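Local coordinates for glucan-binding protein C, GbpC (Streptococcus mutans UA159, PDB 5UQZ) that binds glucan at the cell surface and is thought to mediate both sucrose-dependent and sucrose-independent adherence of the bacterium, at residues Val58-Ile67 / Ala330-Pro338; Leu213-Ser224 / Gly301-Gly309. All blocks are in the same frame, centred on the assembly; numbering follows the deposited sequence. Where two conformers were deposited one is given.

In the fold
Both contacts lie about 14 Å from the centre of the chain, in the calcium-binding beta-supersandwich domain, with their own centres about 7 Å apart. Contact 2 is buried. It pairs strands 219-222 and 303-306 through regular backbone bonds, and one end of it reaches the calcium ion. Contact 1 is only partly buried. It joins helix 57-60 and strand 64-65 to the loop after strand 325-329, using one backbone bond, a serine hydroxyl, a water and valine contacts. The two meet at Ser-221, whose backbone N lies 2.8 Å from Asn-332 O, so loop 330-338 borders the outer strand of the contact 2 sheet.

Contact 1: residues Val58-Ile67 / Ala330-Pro338; sequences VEKAQGLVFI and ATNSAVAVP
Ser-333 meets Phe-66 in a loop-to-loop junction of the GbpC beta-supersandwich, where the chain after strand 325-329 passes the chain leaving helix 57-60. This end is tightly packed. Phe-66 N donates to Ser-333 OG at 2.8 Å, and Ser-333 N donates back to Phe-66 O at 2.9 Å. The hydroxyl sits between its own backbone N and carbonyl carbon (chi1 62°), which turns it to the Phe-66 amide. Ser-333 CB lies against Leu-64 O. Beside this, Asn-332 OD1 closes an Asx turn with Ala-334 N and also bonds to Ser-221 OG. Ile-67 CD1 is pressed against Ala-334 CB at 3.3 Å, closer than usual for two carbons, although Ile-67 itself is exposed at the rim. The Gln-62 side chain bends back at chi2 (70°). Its OE1 takes Leu-64 N from above the carbonyl plane. Its NE2 bonds to Ile-219 O and to a water that donates to Ser-333 O.

The other end is looser. Val-58 there meets Val-335 and Val-337 tip to tip, and Tyr-45 of the long helix touches both Val-58 and Val-337. Val-58 CG1 stands 3.8 Å from Val-337 CG1.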
loop_
_atom_site.group_PDB
_atom_site.type_symbol
_atom_site.label_atom_id
_atom_site.label_comp_id
_atom_site.label_asym_id
_atom_site.label_seq_id
_atom_site.Cartn_x
_atom_site.Cartn_y
_atom_site.Cartn_z
ATOM N N VAL A 58 14.077 -12.092 -3.012
ATOM C CA VAL A 58 12.671 -11.957 -3.431
ATOM C C VAL A 58 12.323 -12.988 -4.496
ATOM O O VAL A 58 11.239 -13.588 -4.478
ATOM C CB VAL A 58 12.378 -10.538 -3.946
ATOM C CG1 VAL A 58 10.966 -10.451 -4.520
ATOM C CG2 VAL A 58 12.586 -9.528 -2.838
ATOM N N GLU A 59 13.226 -13.182 -5.458
ATOM C CA GLU A 59 13.043 -14.187 -6.489
ATOM C C GLU A 59 13.572 -15.557 -6.051
ATOM O O GLU A 59 12.913 -16.584 -6.237
ATOM C CB GLU A 59 13.754 -13.708 -7.764
ATOM C CG GLU A 59 13.489 -14.558 -8.971
ATOM C CD GLU A 59 13.808 -13.842 -10.266
ATOM O OE1 GLU A 59 13.574 -12.615 -10.357
ATOM O OE2 GLU A 59 14.283 -14.524 -11.193
ATOM N N LYS A 60 14.754 -15.589 -5.452
ATOM C CA LYS A 60 15.429 -16.867 -5.260
ATOM C C LYS A 60 14.882 -17.661 -4.085
ATOM O O LYS A 60 15.021 -18.895 -4.091
ATOM C CB LYS A 60 16.942 -16.634 -5.133
ATOM C CG LYS A 60 17.586 -16.121 -6.431
ATOM C CD LYS A 60 19.124 -15.829 -6.282
ATOM C CE LYS A 60 19.946 -17.096 -6.044
ATOM N NZ LYS A 60 19.944 -17.948 -7.269
ATOM N N ALA A 61 14.376 -16.985 -3.058
ATOM C CA ALA A 61 14.017 -17.680 -1.834
ATOM C C ALA A 61 12.511 -17.843 -1.683
ATOM O O ALA A 61 12.081 -18.468 -0.714
ATOM C CB ALA A 61 14.528 -16.947 -0.609
ATOM N N GLN A 62 11.714 -17.258 -2.573
ATOM C CA GLN A 62 10.269 -17.234 -2.345
ATOM C C GLN A 62 9.648 -18.612 -2.473
ATOM O O GLN A 62 9.657 -19.225 -3.553
ATOM C CB GLN A 62 9.604 -16.278 -3.340
ATOM C CG GLN A 62 8.061 -16.254 -3.218
ATOM C CD GLN A 62 7.648 -15.583 -1.924
ATOM O OE1 GLN A 62 7.781 -16.188 -0.851
ATOM N NE2 GLN A 62 7.124 -14.337 -2.031
ATOM N N GLY A 63 9.068 -19.111 -1.394
ATOM C CA GLY A 63 8.264 -20.314 -1.402
ATOM C C GLY A 63 6.808 -20.059 -1.073
ATOM O O GLY A 63 6.020 -21.016 -1.078
ATOM N N LEU A 64 6.441 -18.823 -0.756
ATOM C CA LEU A 64 5.074 -18.499 -0.371
ATOM C C LEU A 64 4.336 -17.990 -1.607
ATOM O O LEU A 64 4.817 -17.081 -2.290
ATOM C CB LEU A 64 5.071 -17.409 0.695
ATOM C CG LEU A 64 3.651 -16.990 1.154
ATOM C CD1 LEU A 64 2.969 -18.091 1.938
ATOM C CD2 LEU A 64 3.771 -15.735 2.040
ATOM N N VAL A 65 3.152 -18.549 -1.854
ATOM C CA VAL A 65 2.203 -18.021 -2.823
ATOM C C VAL A 65 0.957 -17.665 -2.022
ATOM O O VAL A 65 0.267 -18.556 -1.525
ATOM C CB VAL A 65 1.903 -19.035 -3.947
ATOM C CG1 VAL A 65 0.914 -18.425 -4.922
ATOM C CG2 VAL A 65 3.205 -19.481 -4.638
ATOM N N PHE A 66 0.702 -16.378 -1.858
ATOM C CA PHE A 66 -0.370 -15.895 -0.994
ATOM C C PHE A 66 -0.732 -14.516 -1.523
ATOM O O PHE A 66 -0.294 -13.479 -1.022
ATOM C CB PHE A 66 0.133 -15.851 0.441
ATOM C CG PHE A 66 -0.911 -15.352 1.441
ATOM C CD1 PHE A 66 -2.141 -15.995 1.583
ATOM C CD2 PHE A 66 -0.646 -14.272 2.241
ATOM C CE1 PHE A 66 -3.070 -15.526 2.522
ATOM C CE2 PHE A 66 -1.557 -13.824 3.179
ATOM C CZ PHE A 66 -2.750 -14.467 3.319
ATOM N N ILE A 67 -1.502 -14.513 -2.600
ATOM C CA ILE A 67 -1.730 -13.276 -3.333
ATOM C C ILE A 67 -3.162 -12.974 -3.636
ATOM O O ILE A 67 -3.527 -11.803 -3.797
ATOM C CB ILE A 67 -0.885 -13.180 -4.589
ATOM C CG1 ILE A 67 -1.095 -11.852 -5.304
ATOM C CG2 ILE A 67 -1.148 -14.243 -5.426
ATOM C CD1 ILE A 67 -1.041 -10.620 -4.269
ATOM N N ALA A 330 -1.659 -3.797 3.687
ATOM C CA ALA A 330 -1.796 -5.148 3.201
ATOM C C ALA A 330 -0.429 -5.802 3.214
ATOM O O ALA A 330 0.598 -5.132 3.011
ATOM C CB ALA A 330 -2.424 -5.230 1.811
ATOM N N THR A 331 -0.401 -7.092 3.488
ATOM C CA THR A 331 0.843 -7.834 3.263
ATOM C C THR A 331 0.479 -9.185 2.677
ATOM O O THR A 331 -0.512 -9.807 3.051
ATOM C CB THR A 331 1.687 -7.954 4.584
ATOM O OG1 THR A 331 2.902 -8.672 4.281
ATOM C CG2 THR A 331 0.931 -8.729 5.646
ATOM N N ASN A 332 1.272 -9.633 1.735
ATOM C CA ASN A 332 0.973 -10.811 0.919
ATOM C C ASN A 332 2.290 -11.177 0.225
ATOM O O ASN A 332 3.330 -10.581 0.503
ATOM C CB ASN A 332 -0.190 -10.501 -0.014
ATOM C CG ASN A 332 0.039 -9.238 -0.737
ATOM O OD1 ASN A 332 1.121 -9.042 -1.361
ATOM N ND2 ASN A 332 -0.895 -8.313 -0.613
ATOM N N SER A 333 2.254 -12.129 -0.691
ATOM C CA SER A 333 3.491 -12.554 -1.350
ATOM C C SER A 333 3.849 -11.724 -2.554
ATOM O O SER A 333 4.902 -11.972 -3.149
ATOM C CB SER A 333 3.412 -14.021 -1.749
ATOM O OG SER A 333 2.373 -14.254 -2.686
ATOM N N ALA A 334 3.040 -10.718 -2.908
ATOM C CA ALA A 334 3.300 -9.938 -4.124
ATOM C C ALA A 334 4.213 -8.758 -3.816
ATOM O O ALA A 334 3.800 -7.600 -3.678
ATOM C CB ALA A 334 1.989 -9.498 -4.727
ATOM N N VAL A 335 5.480 -9.062 -3.686
ATOM C CA VAL A 335 6.488 -8.047 -3.435
ATOM C C VAL A 335 6.630 -7.146 -4.653
ATOM O O VAL A 335 6.711 -7.623 -5.787
ATOM C CB VAL A 335 7.808 -8.745 -3.061
ATOM C CG1 VAL A 335 8.930 -7.708 -2.844
ATOM C CG2 VAL A 335 7.629 -9.633 -1.820
ATOM N N ALA A 336 6.699 -5.834 -4.414
ATOM C CA ALA A 336 6.848 -4.825 -5.464
ATOM C C ALA A 336 8.342 -4.623 -5.733
ATOM O O ALA A 336 9.065 -4.070 -4.894
ATOM C CB ALA A 336 6.217 -3.521 -4.978
ATOM N N VAL A 337 8.783 -5.040 -6.915
ATOM C CA VAL A 337 10.194 -4.914 -7.314
ATOM C C VAL A 337 10.285 -4.056 -8.566
ATOM O O VAL A 337 9.297 -3.898 -9.302
ATOM C CB VAL A 337 10.861 -6.287 -7.543
ATOM C CG1 VAL A 337 10.901 -7.066 -6.231
ATOM C CG2 VAL A 337 10.150 -7.035 -8.654
ATOM N N PRO A 338 11.451 -3.490 -8.854
ATOM C CA PRO A 338 11.595 -2.748 -10.121
ATOM C C PRO A 338 11.379 -3.661 -11.319
ATOM O O PRO A 338 11.788 -4.822 -11.313
ATOM C CB PRO A 338 13.040 -2.272 -10.082
ATOM C CG PRO A 338 13.589 -2.575 -8.807
ATOM C CD PRO A 338 12.690 -3.494 -8.046
HETATM O O HOH W 1 6.616 -13.403 -4.817
#

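Contact 2: residues Leu213-Ser224 / Gly301-Gly309. With CA (calcium ion), chain B.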
loop_
_atom_site.group_PDB
_atom_site.type_symbol
_atom_site.label_atom_id
_atom_site.label_comp_id
_atom_site.label_asym_id
_atom_site.label_seq_id
_atom_site.Cartn_x
_atom_site.Cartn_y
_atom_site.Cartn_z
ATOM N N LEU A 213 7.748 -21.700 9.388
ATOM C CA LEU A 213 8.336 -20.780 8.414
ATOM C C LEU A 213 9.844 -20.659 8.557
ATOM O O LEU A 213 10.448 -19.793 7.908
ATOM C CB LEU A 213 7.642 -19.411 8.475
ATOM C CG LEU A 213 6.127 -19.455 8.300
ATOM C CD1 LEU A 213 5.576 -18.028 8.351
ATOM C CD2 LEU A 213 5.690 -20.139 6.977
ATOM N N SER A 214 10.479 -21.539 9.347
ATOM C CA SER A 214 11.894 -21.288 9.616
ATOM C C SER A 214 12.836 -21.742 8.509
ATOM O O SER A 214 14.049 -21.596 8.701
ATOM C CB SER A 214 12.332 -21.814 10.981
ATOM O OG SER A 214 12.156 -23.213 11.033
ATOM N N GLY A 215 12.325 -22.206 7.371
ATOM C CA GLY A 215 13.137 -22.302 6.170
ATOM C C GLY A 215 13.374 -20.944 5.527
ATOM O O GLY A 215 14.144 -20.838 4.570
ATOM N N ASN A 216 12.722 -19.895 6.036
ATOM C CA ASN A 216 12.976 -18.539 5.566
ATOM C C ASN A 216 12.582 -18.339 4.119
ATOM O O ASN A 216 13.190 -17.549 3.379
ATOM C CB ASN A 216 14.397 -18.065 5.857
ATOM C CG ASN A 216 14.636 -17.839 7.323
ATOM O OD1 ASN A 216 13.749 -18.027 8.159
ATOM N ND2 ASN A 216 15.867 -17.471 7.670
ATOM N N ASN A 217 11.501 -19.028 3.695
ATOM C CA ASN A 217 11.013 -18.897 2.321
ATOM C C ASN A 217 9.741 -18.059 2.218
ATOM O O ASN A 217 9.183 -17.954 1.120
ATOM C CB ASN A 217 10.790 -20.273 1.693
ATOM C CG ASN A 217 12.073 -21.107 1.668
ATOM O OD1 ASN A 217 12.171 -22.143 2.335
ATOM N ND2 ASN A 217 13.065 -20.624 0.907
ATOM N N ALA A 218 9.249 -17.460 3.305
ATOM C CA ALA A 218 8.042 -16.640 3.202
ATOM C C ALA A 218 8.471 -15.200 2.993
ATOM O O ALA A 218 8.730 -14.467 3.951
ATOM C CB ALA A 218 7.142 -16.796 4.431
ATOM N N ILE A 219 8.515 -14.751 1.739
ATOM C CA ILE A 219 8.876 -13.370 1.451
ATOM C C ILE A 219 7.573 -12.602 1.292
ATOM O O ILE A 219 6.733 -12.949 0.449
ATOM C CB ILE A 219 9.777 -13.232 0.214
ATOM C CG1 ILE A 219 10.939 -14.250 0.227
ATOM C CG2 ILE A 219 10.321 -11.780 0.156
ATOM C CD1 ILE A 219 11.793 -14.242 1.467
ATOM N N MET A 220 7.373 -11.583 2.110
ATOM C CA MET A 220 6.107 -10.870 2.136
ATOM C C MET A 220 6.316 -9.392 1.840
ATOM O O MET A 220 7.336 -8.786 2.182
ATOM C CB MET A 220 5.428 -11.072 3.475
ATOM C CG MET A 220 5.110 -12.553 3.665
ATOM S SD MET A 220 3.977 -12.924 4.981
ATOM C CE MET A 220 2.473 -12.310 4.225
ATOM N N SER A 221 5.313 -8.804 1.235
ATOM C CA SER A 221 5.374 -7.419 0.806
ATOM C C SER A 221 5.095 -6.478 1.966
ATOM O O SER A 221 4.262 -6.750 2.832
ATOM C CB SER A 221 4.335 -7.197 -0.286
ATOM O OG SER A 221 3.031 -7.437 0.209
ATOM N N LEU A 222 5.760 -5.326 1.943
ATOM C CA LEU A 222 5.447 -4.189 2.804
ATOM C C LEU A 222 5.432 -2.981 1.863
ATOM O O LEU A 222 6.280 -2.068 1.905
ATOM C CB LEU A 222 6.497 -4.049 3.921
ATOM C CG LEU A 222 6.514 -5.271 4.862
ATOM C CD1 LEU A 222 7.713 -5.268 5.773
ATOM C CD2 LEU A 222 5.212 -5.421 5.669
ATOM N N SER A 223 4.441 -2.974 0.983
ATOM C CA SER A 223 4.335 -1.954 -0.040
ATOM C C SER A 223 3.617 -0.715 0.483
ATOM O O SER A 223 3.059 -0.691 1.583
ATOM C CB SER A 223 3.565 -2.516 -1.225
ATOM O OG SER A 223 4.234 -3.655 -1.760
ATOM N N SER A 224 3.650 0.344 -0.334
ATOM C CA SER A 224 2.804 1.502 -0.098
ATOM C C SER A 224 3.083 2.142 1.275
ATOM O O SER A 224 2.186 2.512 2.024
ATOM C CB SER A 224 1.334 1.122 -0.253
ATOM O OG SER A 224 0.486 2.250 -0.197
ATOM N N GLY A 301 7.846 2.869 -3.353
ATOM C CA GLY A 301 7.329 3.078 -2.019
ATOM C C GLY A 301 7.309 1.813 -1.181
ATOM O O GLY A 301 6.596 1.778 -0.170
ATOM N N ALA A 302 8.096 0.804 -1.541
ATOM C CA ALA A 302 7.910 -0.514 -0.951
ATOM C C ALA A 302 9.138 -1.030 -0.208
ATOM O O ALA A 302 10.288 -0.753 -0.567
ATOM C CB ALA A 302 7.613 -1.532 -2.035
ATOM N N GLY A 303 8.865 -1.836 0.816
ATOM C CA GLY A 303 9.833 -2.728 1.417
ATOM C C GLY A 303 9.327 -4.147 1.311
ATOM O O GLY A 303 8.286 -4.428 0.711
ATOM N N ALA A 304 10.038 -5.078 1.929
ATOM C CA ALA A 304 9.621 -6.461 2.016
ATOM C C ALA A 304 10.264 -7.068 3.242
ATOM O O ALA A 304 11.127 -6.449 3.867
ATOM C CB ALA A 304 10.053 -7.242 0.783
ATOM N N MET A 305 9.838 -8.287 3.579
ATOM C CA MET A 305 10.400 -8.984 4.720
ATOM C C MET A 305 10.516 -10.461 4.414
ATOM O O MET A 305 9.720 -11.027 3.667
ATOM C CB MET A 305 9.611 -8.793 6.007
ATOM C CG MET A 305 8.186 -9.257 5.936
ATOM S SD MET A 305 7.406 -9.063 7.586
ATOM C CE MET A 305 5.685 -9.361 7.159
ATOM N N THR A 306 11.490 -11.113 5.050
ATOM C CA THR A 306 11.415 -12.556 5.290
ATOM C C THR A 306 10.603 -12.728 6.557
ATOM O O THR A 306 11.045 -12.308 7.651
ATOM C CB THR A 306 12.810 -13.153 5.428
ATOM O OG1 THR A 306 13.536 -12.941 4.209
ATOM C CG2 THR A 306 12.707 -14.640 5.708
ATOM N N TYR A 307 9.381 -13.192 6.387
ATOM C CA TYR A 307 8.451 -13.339 7.490
ATOM C C TYR A 307 8.696 -14.679 8.162
ATOM O O TYR A 307 8.582 -15.749 7.539
ATOM C CB TYR A 307 7.012 -13.240 6.960
ATOM C CG TYR A 307 5.997 -13.416 8.079
ATOM C CD1 TYR A 307 5.961 -12.524 9.143
ATOM C CD2 TYR A 307 5.116 -14.509 8.109
ATOM C CE1 TYR A 307 5.088 -12.718 10.214
ATOM C CE2 TYR A 307 4.243 -14.692 9.135
ATOM C CZ TYR A 307 4.215 -13.813 10.176
ATOM O OH TYR A 307 3.371 -13.981 11.248
ATOM N N LYS A 308 9.039 -14.612 9.451
ATOM C CA LYS A 308 9.453 -15.802 10.203
ATOM C C LYS A 308 8.354 -16.271 11.156
ATOM O O LYS A 308 8.590 -17.144 11.991
ATOM C CB LYS A 308 10.729 -15.497 10.978
ATOM C CG LYS A 308 11.891 -15.251 9.992
ATOM C CD LYS A 308 13.184 -14.900 10.773
ATOM C CE LYS A 308 14.313 -14.598 9.805
ATOM N NZ LYS A 308 15.631 -14.291 10.437
ATOM N N GLY A 309 7.162 -15.710 11.053
ATOM C CA GLY A 309 6.074 -16.153 11.905
ATOM C C GLY A 309 5.911 -15.383 13.186
ATOM O O GLY A 309 5.030 -15.727 13.961
HETATM CA CA CA B . -0.004 3.391 1.923
HETATM O O HOH W 2 9.981 -17.639 6.102
HETATM O O HOH W 3 7.487 -20.404 11.920
HETATM O O HOH W 4 16.555 -17.151 10.698
HETATM O O HOH W 5 6.599 -5.064 -1.573
HETATM O O HOH W 6 -1.511 4.176 0.145
HETATM O O HOH W 7 -1.403 5.446 2.549
HETATM O O HOH W 8 -2.421 2.996 2.289
HETATM O O HOH W 9 -0.184 1.289 3.015
#
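Leu-213 O, Ala-218 N and Tyr-307 O grip one water, which bridges the two segments near the type I turn 213-216. The water donates to both carbonyl oxygens and accepts from Ala-218 N. Another water accepts from both Asn-216 ND2 and Lys-308 NZ, linking two side chains at the partly exposed margin.

Beyond the turn the chains form an antiparallel strand pair. Met-220 with Met-305 and Leu-222 with Gly-303 are hydrogen-bonded pairs, each joined by two backbone bonds. Ile-219 with Thr-306 and Ser-221 with Ala-304 are non-hydrogen-bonded pairs. Tyr-307 N adds a further bond to Ala-218 O at 2.8 Å.

One sheet face carries Met-220, Leu-222 and Met-305. Leu-222 CD1 meets Met-305 CB, and the two side chains cross at about a right angle. Met-220 lies alongside Tyr-307, pointing the same way. Met-220 SD lies 4.4 Å from the centroid of the Tyr-307 ring, 44° off the normal, an oblique Met-aromatic contact. Leu-213 CD1 touches Tyr-307 CD2 at 3.6 Å. Gly-309 N sits over the ring centre, and the ring hydroxyl is bonded to Ile-201 O. On the other face, Ile-219 CD1 reaches Thr-306 OG1, whose main polar partner is Arg-57.

At the far end Ser-224 holds the calcium ion twice, through Ser-224 O at 2.4 Å and Ser-224 OG at 2.5 Å. OG points anti to its own backbone N (chi1 -173°), which lets both oxygens face the metal. Asn-226, Glu-237 and four waters complete the site, and Asp-285 also bonds to Ser-224 OG.

Strand 303-306 is the middle strand of three, with 245-247 on its far side. Met-220 and Tyr-307 pack on strand 194-204, and Leu-213 and Ala-218 touch Tyr-144 of strand 143-144.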